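PP1b (Porcine reproductive and respiratory syndrome virus, PDB 6JDR) probably unwinds RNA and DNA duplexes with 5' to 3' polarity, using ATP hydrolysis, as the zinc-binding helicase part (nsp10) of the viral replicase polyprotein. Local coordinates at residues A[30-35]-A[63-68]; A[7-12]-A[20-25]; A[304-309]-A[381-386]. The protein carries 1 engineered substitution. All coordinates share one frame; numbering follows the deposited sequence.

Contact 1. Residues A[30-35]-A[63-68]; sequences HFHQHC and PLDEVL. With ZN (zinc ion), chain B.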
loop_
_atom_site.group_PDB
_atom_site.type_symbol
_atom_site.label_atom_id
_atom_site.label_comp_id
_atom_site.label_asym_id
_atom_site.label_seq_id
_atom_site.Cartn_x
_atom_site.Cartn_y
_atom_site.Cartn_z
ATOM N N HIS A 30 13.008 16.269 -29.555
ATOM C CA HIS A 30 14.442 16.551 -29.477
ATOM C C HIS A 30 15.046 16.372 -28.071
ATOM O O HIS A 30 16.184 16.775 -27.835
ATOM C CB HIS A 30 14.705 17.978 -29.992
ATOM C CG HIS A 30 14.673 18.101 -31.487
ATOM N ND1 HIS A 30 13.567 17.772 -32.242
ATOM C CD2 HIS A 30 15.611 18.532 -32.364
ATOM C CE1 HIS A 30 13.827 17.989 -33.519
ATOM N NE2 HIS A 30 15.061 18.451 -33.620
ATOM N N PHE A 31 14.299 15.767 -27.148
ATOM C CA PHE A 31 14.790 15.546 -25.783
ATOM C C PHE A 31 14.616 14.089 -25.332
ATOM O O PHE A 31 14.386 13.813 -24.149
ATOM C CB PHE A 31 14.090 16.499 -24.808
ATOM C CG PHE A 31 14.311 17.952 -25.118
ATOM C CD1 PHE A 31 15.424 18.622 -24.625
ATOM C CD2 PHE A 31 13.405 18.653 -25.904
ATOM C CE1 PHE A 31 15.631 19.964 -24.908
ATOM C CE2 PHE A 31 13.606 19.997 -26.189
ATOM C CZ PHE A 31 14.720 20.655 -25.691
ATOM N N HIS A 32 14.758 13.162 -26.277
ATOM C CA HIS A 32 14.620 11.734 -26.005
ATOM C C HIS A 32 15.836 10.998 -26.553
ATOM O O HIS A 32 15.838 10.529 -27.691
ATOM C CB HIS A 32 13.333 11.210 -26.636
ATOM C CG HIS A 32 13.000 9.802 -26.262
ATOM N ND1 HIS A 32 12.213 9.485 -25.177
ATOM C CD2 HIS A 32 13.332 8.624 -26.841
ATOM C CE1 HIS A 32 12.080 8.174 -25.098
ATOM N NE2 HIS A 32 12.745 7.630 -26.100
ATOM N N GLN A 33 16.873 10.900 -25.731
ATOM C CA GLN A 33 18.150 10.337 -26.162
ATOM C C GLN A 33 18.166 8.810 -26.121
ATOM O O GLN A 33 19.097 8.186 -26.620
ATOM C CB GLN A 33 19.286 10.906 -25.305
ATOM C CG GLN A 33 19.374 12.425 -25.366
ATOM C CD GLN A 33 20.596 12.982 -24.662
ATOM O OE1 GLN A 33 21.015 12.475 -23.625
ATOM N NE2 GLN A 33 21.168 14.040 -25.222
ATOM N N HIS A 34 17.131 8.220 -25.533
ATOM C CA HIS A 34 17.005 6.765 -25.400
ATOM C C HIS A 34 17.013 6.023 -26.737
ATOM O O HIS A 34 17.637 4.971 -26.866
ATOM C CB HIS A 34 15.716 6.447 -24.635
ATOM C CG HIS A 34 15.422 4.988 -24.512
ATOM N ND1 HIS A 34 14.350 4.394 -25.139
ATOM C CD2 HIS A 34 16.048 4.005 -23.825
ATOM C CE1 HIS A 34 14.331 3.105 -24.854
ATOM N NE2 HIS A 34 15.353 2.842 -24.060
ATOM N N CYS A 35 16.316 6.567 -27.726
ATOM C CA CYS A 35 16.173 5.897 -29.020
ATOM C C CYS A 35 15.731 6.899 -30.089
ATOM O O CYS A 35 15.348 8.022 -29.759
ATOM C CB CYS A 35 15.174 4.740 -28.906
ATOM S SG CYS A 35 13.476 5.247 -28.574
ATOM N N PRO A 63 11.904 12.549 -15.322
ATOM C CA PRO A 63 12.524 11.393 -14.674
ATOM C C PRO A 63 12.427 10.118 -15.511
ATOM O O PRO A 63 13.245 9.210 -15.342
ATOM C CB PRO A 63 11.722 11.246 -13.377
ATOM C CG PRO A 63 11.211 12.619 -13.099
ATOM C CD PRO A 63 10.898 13.186 -14.450
ATOM N N LEU A 64 11.437 10.053 -16.403
ATOM C CA LEU A 64 11.324 8.944 -17.354
ATOM C C LEU A 64 12.629 8.719 -18.098
ATOM O O LEU A 64 13.027 7.586 -18.342
ATOM C CB LEU A 64 10.216 9.215 -18.369
ATOM C CG LEU A 64 9.987 8.143 -19.439
ATOM C CD1 LEU A 64 9.542 6.831 -18.811
ATOM C CD2 LEU A 64 8.960 8.620 -20.456
ATOM N N ASP A 65 13.287 9.811 -18.461
ATOM C CA ASP A 65 14.501 9.740 -19.255
ATOM C C ASP A 65 15.641 9.138 -18.446
ATOM O O ASP A 65 16.467 8.405 -18.984
ATOM C CB ASP A 65 14.860 11.133 -19.779
ATOM C CG ASP A 65 13.740 11.743 -20.602
ATOM O OD1 ASP A 65 13.265 11.064 -21.537
ATOM O OD2 ASP A 65 13.323 12.882 -20.302
ATOM N N GLU A 66 15.673 9.439 -17.152
ATOM C CA GLU A 66 16.666 8.856 -16.262
ATOM C C GLU A 66 16.408 7.366 -16.095
ATOM O O GLU A 66 17.333 6.557 -16.175
ATOM C CB GLU A 66 16.653 9.554 -14.905
ATOM C CG GLU A 66 17.062 11.021 -14.955
ATOM C CD GLU A 66 18.469 11.230 -15.483
ATOM O OE1 GLU A 66 19.406 10.521 -15.050
ATOM O OE2 GLU A 66 18.640 12.120 -16.336
ATOM N N VAL A 67 15.145 7.002 -15.893
ATOM C CA VAL A 67 14.757 5.594 -15.820
ATOM C C VAL A 67 15.207 4.842 -17.076
ATOM O O VAL A 67 15.790 3.761 -16.984
ATOM C CB VAL A 67 13.235 5.442 -15.622
ATOM C CG1 VAL A 67 12.789 3.999 -15.826
ATOM C CG2 VAL A 67 12.840 5.917 -14.232
ATOM N N LEU A 68 14.966 5.439 -18.241
ATOM C CA LEU A 68 15.255 4.785 -19.514
ATOM C C LEU A 68 16.744 4.569 -19.796
ATOM O O LEU A 68 17.079 3.828 -20.706
ATOM C CB LEU A 68 14.607 5.549 -20.676
ATOM C CG LEU A 68 13.082 5.460 -20.802
ATOM C CD1 LEU A 68 12.586 6.402 -21.891
ATOM C CD2 LEU A 68 12.621 4.034 -21.077
HETATM ZN ZN ZN B . 12.977 5.514 -26.387
HETATM O O HOH W 1 12.485 14.629 -22.385
HETATM O O HOH W 2 15.423 9.589 -23.254
#
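Leu-68 packs into the angle between two zinc-binding histidines. Its CB sits off-centre over the ring of His-34, 4.2 Å from the centroid in a CH-pi contact, and CD2 lies over the same ring, while CD1 reaches CE1 of His-32 at 3.7 Å. CG is anti to the backbone N in both histidines (chi1 -172° and 176°), which lets the two rings converge on one zinc ion, His-32 through NE2 and His-34 through ND1. With SG of Cys-35 at 2.3 Å from the metal, and Cys-20 from an earlier loop, they complete a two-cysteine, two-histidine site of the N-terminal zinc-binding domain, so Leu-68, at the C-terminal side of helix 63-67, packs on two of the zinc ligands rather than on the metal itself. NE2 of His-34 is hydrogen-bonded to the backbone O of Val-71. Toward Asp-65 the packing opens and water takes over. One water donates to Phe-31 O at 2.7 Å and to Asp-65 OD2; a second accepts from the backbone N of His-34 at 3.2 Å and donates to Asp-65 OD1. The carboxylate plane stands 80° from the His-32 ring, and Tyr-9 OH is hydrogen-bonded to both Asp-65 OD1 and His-32 ND1.

Contact 2. Residues A[7-12]-A[20-25]; sequences CGYCGA and CGLDVC. With ZN (zinc ion), chain C; ZN (zinc ion), chain B.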
loop_
_atom_site.group_PDB
_atom_site.type_symbol
_atom_site.label_atom_id
_atom_site.label_comp_id
_atom_site.label_asym_id
_atom_site.label_seq_id
_atom_site.Cartn_x
_atom_site.Cartn_y
_atom_site.Cartn_z
ATOM N N CYS A 7 1.021 13.736 -25.936
ATOM C CA CYS A 7 2.418 13.517 -25.575
ATOM C C CYS A 7 2.550 12.763 -24.256
ATOM O O CYS A 7 1.862 13.072 -23.287
ATOM C CB CYS A 7 3.152 14.861 -25.482
ATOM S SG CYS A 7 4.915 14.749 -25.080
ATOM N N GLY A 8 3.445 11.778 -24.228
ATOM C CA GLY A 8 3.701 10.984 -23.027
ATOM C C GLY A 8 4.397 11.754 -21.921
ATOM O O GLY A 8 4.307 11.372 -20.757
ATOM N N TYR A 9 5.101 12.828 -22.279
ATOM C CA TYR A 9 5.751 13.698 -21.296
ATOM C C TYR A 9 4.775 14.735 -20.740
ATOM O O TYR A 9 4.527 14.780 -19.529
ATOM C CB TYR A 9 6.940 14.439 -21.914
ATOM C CG TYR A 9 8.127 13.577 -22.286
ATOM C CD1 TYR A 9 8.895 12.957 -21.305
ATOM C CD2 TYR A 9 8.504 13.413 -23.617
ATOM C CE1 TYR A 9 9.994 12.180 -21.639
ATOM C CE2 TYR A 9 9.601 12.640 -23.962
ATOM C CZ TYR A 9 10.343 12.025 -22.968
ATOM O OH TYR A 9 11.432 11.253 -23.301
ATOM N N CYS A 10 4.226 15.556 -21.639
ATOM C CA CYS A 10 3.506 16.780 -21.260
ATOM C C CYS A 10 2.012 16.811 -21.596
ATOM O O CYS A 10 1.322 17.759 -21.224
ATOM C CB CYS A 10 4.169 17.979 -21.931
ATOM S SG CYS A 10 3.979 17.988 -23.730
ATOM N N GLY A 11 1.514 15.807 -22.309
ATOM C CA GLY A 11 0.094 15.742 -22.656
ATOM C C GLY A 11 -0.361 16.595 -23.834
ATOM O O GLY A 11 -1.536 16.562 -24.193
ATOM N N ALA A 12 0.548 17.351 -24.446
ATOM C CA ALA A 12 0.221 18.144 -25.633
ATOM C C ALA A 12 -0.039 17.221 -26.827
ATOM O O ALA A 12 0.315 16.045 -26.774
ATOM C CB ALA A 12 1.358 19.103 -25.946
ATOM N N CYS A 20 10.650 3.474 -29.164
ATOM C CA CYS A 20 10.260 2.649 -28.019
ATOM C C CYS A 20 8.788 2.825 -27.601
ATOM O O CYS A 20 8.391 2.372 -26.527
ATOM C CB CYS A 20 11.189 2.932 -26.833
ATOM S SG CYS A 20 10.938 4.541 -26.064
ATOM N N GLY A 21 7.986 3.481 -28.438
ATOM C CA GLY A 21 6.529 3.499 -28.268
ATOM C C GLY A 21 5.935 4.685 -27.524
ATOM O O GLY A 21 4.747 4.673 -27.200
ATOM N N LEU A 22 6.737 5.713 -27.264
ATOM C CA LEU A 22 6.265 6.903 -26.553
ATOM C C LEU A 22 5.786 7.967 -27.541
ATOM O O LEU A 22 6.558 8.408 -28.393
ATOM C CB LEU A 22 7.385 7.475 -25.678
ATOM C CG LEU A 22 6.979 8.546 -24.661
ATOM C CD1 LEU A 22 6.180 7.946 -23.515
ATOM C CD2 LEU A 22 8.211 9.257 -24.127
ATOM N N ASP A 23 4.518 8.367 -27.427
ATOM C CA ASP A 23 3.981 9.497 -28.197
ATOM C C ASP A 23 4.604 10.797 -27.714
ATOM O O ASP A 23 4.666 11.046 -26.511
ATOM C CB ASP A 23 2.464 9.605 -28.029
ATOM C CG ASP A 23 1.716 8.480 -28.703
ATOM O OD1 ASP A 23 2.102 8.090 -29.826
ATOM O OD2 ASP A 23 0.731 7.990 -28.113
ATOM N N VAL A 24 5.050 11.629 -28.651
ATOM C CA VAL A 24 5.694 12.892 -28.307
ATOM C C VAL A 24 5.202 14.053 -29.166
ATOM O O VAL A 24 4.863 13.886 -30.341
ATOM C CB VAL A 24 7.236 12.805 -28.403
ATOM C CG1 VAL A 24 7.792 11.945 -27.276
ATOM C CG2 VAL A 24 7.680 12.265 -29.756
ATOM N N CYS A 25 5.170 15.230 -28.551
ATOM C CA CYS A 25 4.840 16.467 -29.239
ATOM C C CYS A 25 6.086 16.991 -29.936
ATOM O O CYS A 25 7.184 16.461 -29.747
ATOM C CB CYS A 25 4.326 17.499 -28.234
ATOM S SG CYS A 25 5.559 18.009 -27.019
HETATM ZN ZN ZN C . 5.418 16.968 -24.968
HETATM ZN ZN ZN B . 12.977 5.514 -26.387
#
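Tyr-9 and Leu-22 form the apolar centre, with CD2 of Leu-22 lying over one face of the tyrosine ring, 4.0 Å from its centroid and shifted toward the rim. The two side chains cross at about a right angle. Val-24 runs beside the tyrosine in the same direction, and its CG1 comes within 3.8 Å of Tyr-9 CE2. The other methyl of Leu-22, CD1, reaches 4.0 Å to CA of Gly-8, where the absence of a side chain lets the leucine in. Leu-64 of helix 63-67 touches both Tyr-9 and Leu-22, extending this small core.

Next to it the backbones are joined by a short, nearly straight bond from Gly-8 N to Asp-23 O (2.7 Å, 171° at the hydrogen), with the donor tilted 29° from the carbonyl plane. The sulfur of Cys-7, anti to its own backbone N (chi1 -179°), accepts from Cys-25 N at 3.5 Å, and more weakly from the N atoms of Tyr-9 and Cys-10. These N-H groups probably temper the charge on a thiolate that also binds zinc.

At the polar edge the Asp-23 carboxylate forms salt bridges, OD1 with Arg-94 and OD2 with Arg-5. The SG atoms of Cys-7, Cys-10 and Cys-25 bind the zinc ion at 2.2 to 2.3 Å and His-28 supplies the fourth ligand; Cys-7 and Cys-10 are the CxxC pair of this three-cysteine, one-histidine site in the arterivirus zinc-binding domain.

Contact 3. Residues A[304-309]-A[381-386]; sequences VTYVEK and FDLPAK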
loop_
_atom_site.group_PDB
_atom_site.type_symbol
_atom_site.label_atom_id
_atom_site.label_comp_id
_atom_site.label_asym_id
_atom_site.label_seq_id
_atom_site.Cartn_x
_atom_site.Cartn_y
_atom_site.Cartn_z
ATOM N N VAL A 304 -13.082 -3.704 26.080
ATOM C CA VAL A 304 -13.753 -2.457 26.427
ATOM C C VAL A 304 -15.215 -2.754 26.736
ATOM O O VAL A 304 -15.945 -3.272 25.886
ATOM C CB VAL A 304 -13.653 -1.420 25.289
ATOM C CG1 VAL A 304 -14.432 -0.157 25.641
ATOM C CG2 VAL A 304 -12.194 -1.094 24.996
ATOM N N THR A 305 -15.632 -2.422 27.957
ATOM C CA THR A 305 -16.975 -2.728 28.437
ATOM C C THR A 305 -17.600 -1.486 29.066
ATOM O O THR A 305 -16.985 -0.856 29.921
ATOM C CB THR A 305 -16.933 -3.853 29.492
ATOM O OG1 THR A 305 -15.943 -4.826 29.129
ATOM C CG2 THR A 305 -18.292 -4.527 29.617
ATOM N N TYR A 306 -18.816 -1.147 28.637
ATOM C CA TYR A 306 -19.547 0.005 29.171
ATOM C C TYR A 306 -20.570 -0.427 30.221
ATOM O O TYR A 306 -21.687 -0.831 29.887
ATOM C CB TYR A 306 -20.232 0.783 28.042
ATOM C CG TYR A 306 -19.270 1.631 27.239
ATOM C CD1 TYR A 306 -19.173 3.005 27.453
ATOM C CD2 TYR A 306 -18.442 1.057 26.279
ATOM C CE1 TYR A 306 -18.286 3.783 26.725
ATOM C CE2 TYR A 306 -17.553 1.827 25.546
ATOM C CZ TYR A 306 -17.477 3.189 25.772
ATOM O OH TYR A 306 -16.592 3.951 25.042
ATOM N N VAL A 307 -20.174 -0.331 31.488
ATOM C CA VAL A 307 -21.018 -0.743 32.617
ATOM C C VAL A 307 -22.069 0.311 32.974
ATOM O O VAL A 307 -21.807 1.512 32.901
ATOM C CB VAL A 307 -20.179 -1.079 33.874
ATOM C CG1 VAL A 307 -19.191 -2.196 33.567
ATOM C CG2 VAL A 307 -19.450 0.149 34.414
ATOM N N GLU A 308 -23.254 -0.152 33.364
ATOM C CA GLU A 308 -24.371 0.735 33.703
ATOM C C GLU A 308 -24.299 1.235 35.149
ATOM O O GLU A 308 -24.933 2.235 35.492
ATOM C CB GLU A 308 -25.711 0.022 33.474
ATOM C CG GLU A 308 -25.927 -0.493 32.054
ATOM C CD GLU A 308 -25.988 0.612 31.012
ATOM O OE1 GLU A 308 -26.630 1.654 31.273
ATOM O OE2 GLU A 308 -25.400 0.433 29.922
ATOM N N LYS A 309 -23.542 0.529 35.989
ATOM C CA LYS A 309 -23.340 0.924 37.383
ATOM C C LYS A 309 -21.858 0.847 37.744
ATOM O O LYS A 309 -21.113 0.094 37.117
ATOM C CB LYS A 309 -24.160 0.028 38.313
ATOM C CG LYS A 309 -25.651 0.320 38.282
ATOM C CD LYS A 309 -26.421 -0.566 39.251
ATOM C CE LYS A 309 -27.866 -0.110 39.399
ATOM N NZ LYS A 309 -28.606 -0.113 38.105
ATOM N N PHE A 381 -13.681 10.658 22.257
ATOM C CA PHE A 381 -13.077 9.474 21.660
ATOM C C PHE A 381 -14.099 8.607 20.952
ATOM O O PHE A 381 -15.270 8.578 21.328
ATOM C CB PHE A 381 -12.399 8.634 22.742
ATOM C CG PHE A 381 -10.952 8.957 22.944
ATOM C CD1 PHE A 381 -10.570 10.027 23.737
ATOM C CD2 PHE A 381 -9.970 8.189 22.341
ATOM C CE1 PHE A 381 -9.232 10.327 23.924
ATOM C CE2 PHE A 381 -8.633 8.481 22.525
ATOM C CZ PHE A 381 -8.262 9.550 23.320
ATOM N N ASP A 382 -13.632 7.902 19.924
ATOM C CA ASP A 382 -14.379 6.814 19.309
ATOM C C ASP A 382 -13.789 5.529 19.860
ATOM O O ASP A 382 -12.689 5.124 19.477
ATOM C CB ASP A 382 -14.259 6.857 17.785
ATOM C CG ASP A 382 -14.895 8.099 17.184
ATOM O OD1 ASP A 382 -14.295 8.693 16.261
ATOM O OD2 ASP A 382 -15.996 8.486 17.637
ATOM N N LEU A 383 -14.510 4.911 20.788
ATOM C CA LEU A 383 -14.044 3.697 21.444
ATOM C C LEU A 383 -15.203 2.717 21.583
ATOM O O LEU A 383 -15.916 2.737 22.588
ATOM C CB LEU A 383 -13.447 4.035 22.813
ATOM C CG LEU A 383 -12.803 2.881 23.580
ATOM C CD1 LEU A 383 -11.574 2.348 22.858
ATOM C CD2 LEU A 383 -12.443 3.334 24.985
ATOM N N PRO A 384 -15.406 1.861 20.565
ATOM C CA PRO A 384 -16.521 0.915 20.620
ATOM C C PRO A 384 -16.305 -0.187 21.651
ATOM O O PRO A 384 -15.165 -0.499 22.001
ATOM C CB PRO A 384 -16.567 0.319 19.200
ATOM C CG PRO A 384 -15.608 1.112 18.375
ATOM C CD PRO A 384 -14.624 1.717 19.324
ATOM N N ALA A 385 -17.402 -0.762 22.132
ATOM C CA ALA A 385 -17.338 -1.890 23.052
ATOM C C ALA A 385 -16.771 -3.103 22.323
ATOM O O ALA A 385 -17.259 -3.475 21.255
ATOM C CB ALA A 385 -18.719 -2.204 23.606
ATOM N N LYS A 386 -15.738 -3.702 22.909
ATOM C CA LYS A 386 -15.053 -4.855 22.335
ATOM C C LYS A 386 -14.898 -5.934 23.400
ATOM O O LYS A 386 -14.275 -5.702 24.437
ATOM C CB LYS A 386 -13.672 -4.451 21.796
ATOM C CG LYS A 386 -13.528 -4.505 20.280
ATOM C CD LYS A 386 -14.499 -3.583 19.556
ATOM C CE LYS A 386 -14.143 -3.467 18.080
ATOM N NZ LYS A 386 -15.229 -2.835 17.279
#
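The ring of Tyr-306 meets the 381-386 segment at its edge: Leu-383 O lies near the ring plane, and the phenol OH donates to it over 2.8 Å. The oxygen takes this bond in its own carbonyl plane, with a C=O...O angle of 149°. CB of Ala-385 approaches the ring obliquely, 4.2 Å from CD2. With CG anti to the carbonyl carbon (chi1 -76°), the tyrosine side chain slants back toward Val-304 and carries the hydroxyl to Leu-383 O.

Beside this, Val-304 points toward the same segment and packs on Leu-383. Its CG1 lies 4.0 Å from Leu-383 CG, and its CG2 meets CD1 of the leucine. The backbones join by a single antiparallel bridge, a hydrogen-bonded pair of Val-304 and Lys-386. Val-304 N donates to Lys-386 O at 2.8 Å, whereas the return bond, Lys-386 N to Val-304 O, is longer and more bent (3.0 Å, 141°). Ala-385 CA adds a CA-H...O contact to that same Val-304 oxygen.

Strand 303-307 is an outermost strand of the five-stranded parallel sheet of what is, as in superfamily 1 helicases, probably the second RecA-like domain. Its neighbour is strand 367-371, against which Val-304 and Tyr-306 also pack. The 381-386 segment lies beside strand 303-307, its Leu-383 set against Ile-283 and Ala-286 of helix 281-287 and Ile-361 of helix 354-361.

From the N terminus, contact 2 comes first and closes the short loop between 7-12 and 20-25, which contains strand 16-17. Contact 1 then opens, bringing helix 63-67 back to 30-35 across 27 residues without regular structure. The two are in series, neither nested nor crossed, yet they touch and share a zinc ion, lying about 11 Å apart, centre to centre. Together they join the two zinc sites and helix 63-67 into one unit. Contact 3 closes a much longer excursion of 71 residues, including strands of the second parallel sheet, at the opposite side of the chain's centre, with nearest atoms about 39 Å from contact 1.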